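Local coordinates for phosphoinositol-specific phospholipase C (Pseudomonas sp., PDB 5FYP), which probably cleaves phosphoinositide lipids to release their phosphorylated headgroup, as a calcium-dependent bacterial phospholipase C, at residues Gln166-Lys172 with Ala254-Ile258. Residues are numbered along the deposited sequence; the frame is centred on the assembly and turned at random.
Sequences QGNLKGK and AYSHI
The Schellman motif that ends helix 249-254, with S256 at positive phi, meets the type II turn from L169 to K172 behind helix 165-168, and the side chains of S256 and H257 bond to backbone carbonyls, one in the turn and one in helix 165-168. H257 NE2 donates to Q166 O at 2.8 Å, reaching a lone pair in the carbonyl plane; the bond is nearly straight (162°) and the oxygen lies close to the plane of the imidazole. The second ring nitrogen, ND1, is hydrogen-bonded to N239 OD1, and the two bonds fix the ring's rotation. S256 turns OG beside its backbone N (chi1 -62°), from where it donates a hydrogen bond to K172 O at 2.7 Å. A water bound to G171 N, A254 O and S256 OG ties the turn to the helix end. Nearer the surface, K170 CD sits over one face of the Y255 ring, 4.1 Å from its centroid, a CH-pi contact. L169, buried, brings CB to 3.2 Å from Y255 O. A leucine in place of H257 would probably leave Q166 O and the N239 side chain without these partners. Bonding at both ring nitrogens lets one imidazole join helix 165-168 to strand 238-242.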
loop_
_atom_site.group_PDB
_atom_site.type_symbol
_atom_site.label_atom_id
_atom_site.label_comp_id
_atom_site.label_asym_id
_atom_site.label_seq_id
_atom_site.Cartn_x
_atom_site.Cartn_y
_atom_site.Cartn_z
ATOM N N GLN A 166 -2.626 -12.918 10.085
ATOM C CA GLN A 166 -2.607 -13.699 8.848
ATOM C C GLN A 166 -3.773 -14.662 8.767
ATOM O O GLN A 166 -4.508 -14.700 7.773
ATOM C CB GLN A 166 -1.276 -14.432 8.766
ATOM C CG GLN A 166 -1.114 -15.222 7.491
ATOM C CD GLN A 166 0.092 -16.135 7.500
ATOM O OE1 GLN A 166 0.444 -16.737 8.530
ATOM N NE2 GLN A 166 0.707 -16.293 6.359
ATOM N N GLY A 167 -3.892 -15.475 9.805
ATOM C CA GLY A 167 -4.958 -16.469 9.871
ATOM C C GLY A 167 -6.230 -15.987 10.529
ATOM O O GLY A 167 -7.328 -16.459 10.177
ATOM N N ASN A 168 -6.139 -15.068 11.484
ATOM C CA ASN A 168 -7.351 -14.613 12.169
ATOM C C ASN A 168 -8.233 -13.715 11.327
ATOM O O ASN A 168 -9.422 -13.591 11.601
ATOM C CB ASN A 168 -7.016 -13.991 13.509
ATOM C CG ASN A 168 -6.515 -15.019 14.516
ATOM O OD1 ASN A 168 -6.719 -16.213 14.355
ATOM N ND2 ASN A 168 -5.928 -14.546 15.581
ATOM N N LEU A 169 -7.680 -13.140 10.264
ATOM C CA LEU A 169 -8.518 -12.366 9.337
ATOM C C LEU A 169 -9.524 -13.189 8.573
ATOM O O LEU A 169 -10.516 -12.637 8.104
ATOM C CB LEU A 169 -7.666 -11.569 8.361
ATOM C CG LEU A 169 -7.108 -10.264 8.964
ATOM C CD1 LEU A 169 -5.957 -9.740 8.122
ATOM C CD2 LEU A 169 -8.194 -9.223 9.050
ATOM N N LYS A 170 -9.279 -14.486 8.409
ATOM C CA LYS A 170 -10.195 -15.312 7.646
ATOM C C LYS A 170 -11.583 -15.280 8.301
ATOM O O LYS A 170 -11.734 -15.572 9.476
ATOM C CB LYS A 170 -9.662 -16.739 7.561
ATOM C CG LYS A 170 -10.482 -17.634 6.658
ATOM C CD LYS A 170 -9.950 -19.079 6.729
ATOM C CE LYS A 170 -10.471 -19.658 8.051
ATOM N NZ LYS A 170 -10.454 -21.092 8.148
ATOM N N GLY A 171 -12.570 -14.918 7.526
ATOM C CA GLY A 171 -13.950 -14.844 8.037
ATOM C C GLY A 171 -14.283 -13.536 8.715
ATOM O O GLY A 171 -15.390 -13.366 9.194
ATOM N N LYS A 172 -13.351 -12.586 8.690
ATOM C CA LYS A 172 -13.566 -11.312 9.389
ATOM C C LYS A 172 -13.633 -10.141 8.402
ATOM O O LYS A 172 -13.075 -10.115 7.314
ATOM C CB LYS A 172 -12.477 -11.098 10.458
ATOM C CG LYS A 172 -12.563 -12.039 11.704
ATOM C CD LYS A 172 -13.456 -11.458 12.800
ATOM C CE LYS A 172 -13.471 -12.169 14.135
ATOM N NZ LYS A 172 -13.262 -13.620 14.064
ATOM N N ALA A 254 -10.535 -14.514 0.176
ATOM C CA ALA A 254 -11.074 -15.515 1.124
ATOM C C ALA A 254 -10.532 -15.315 2.543
ATOM O O ALA A 254 -11.206 -15.606 3.539
ATOM C CB ALA A 254 -10.774 -16.913 0.639
ATOM N N TYR A 255 -9.287 -14.882 2.630
ATOM C CA TYR A 255 -8.604 -14.637 3.904
ATOM C C TYR A 255 -8.764 -13.218 4.432
ATOM O O TYR A 255 -8.163 -12.888 5.463
ATOM C CB TYR A 255 -7.101 -15.012 3.814
ATOM C CG TYR A 255 -6.838 -16.428 4.263
ATOM C CD1 TYR A 255 -7.122 -17.521 3.443
ATOM C CD2 TYR A 255 -6.365 -16.676 5.550
ATOM C CE1 TYR A 255 -6.913 -18.811 3.930
ATOM C CE2 TYR A 255 -6.153 -17.938 6.019
ATOM C CZ TYR A 255 -6.456 -19.017 5.217
ATOM O OH TYR A 255 -6.255 -20.270 5.751
ATOM N N SER A 256 -9.575 -12.381 3.762
ATOM C CA SER A 256 -9.699 -10.957 4.157
ATOM C C SER A 256 -8.342 -10.280 4.206
ATOM O O SER A 256 -8.087 -9.420 5.049
ATOM C CB SER A 256 -10.472 -10.767 5.443
ATOM O OG SER A 256 -11.792 -11.262 5.240
ATOM N N HIS A 257 -7.458 -10.658 3.257
ATOM C CA HIS A 257 -6.234 -9.883 3.031
ATOM C C HIS A 257 -6.448 -8.972 1.833
ATOM O O HIS A 257 -7.068 -9.365 0.853
ATOM C CB HIS A 257 -5.049 -10.798 2.700
ATOM C CG HIS A 257 -4.628 -11.721 3.806
ATOM N ND1 HIS A 257 -3.493 -12.471 3.680
ATOM C CD2 HIS A 257 -5.155 -12.046 4.995
ATOM C CE1 HIS A 257 -3.343 -13.228 4.752
ATOM N NE2 HIS A 257 -4.348 -13.006 5.558
ATOM N N ILE A 258 -5.882 -7.765 1.864
ATOM C CA ILE A 258 -6.034 -6.844 0.737
ATOM C C ILE A 258 -5.072 -7.241 -0.363
ATOM O O ILE A 258 -3.830 -7.133 -0.208
ATOM C CB ILE A 258 -5.827 -5.387 1.149
ATOM C CG1 ILE A 258 -6.697 -5.001 2.336
ATOM C CG2 ILE A 258 -6.058 -4.462 -0.033
ATOM C CD1 ILE A 258 -8.176 -5.220 2.151
HETATM O O HOH W 1 -12.585 -13.774 5.033
#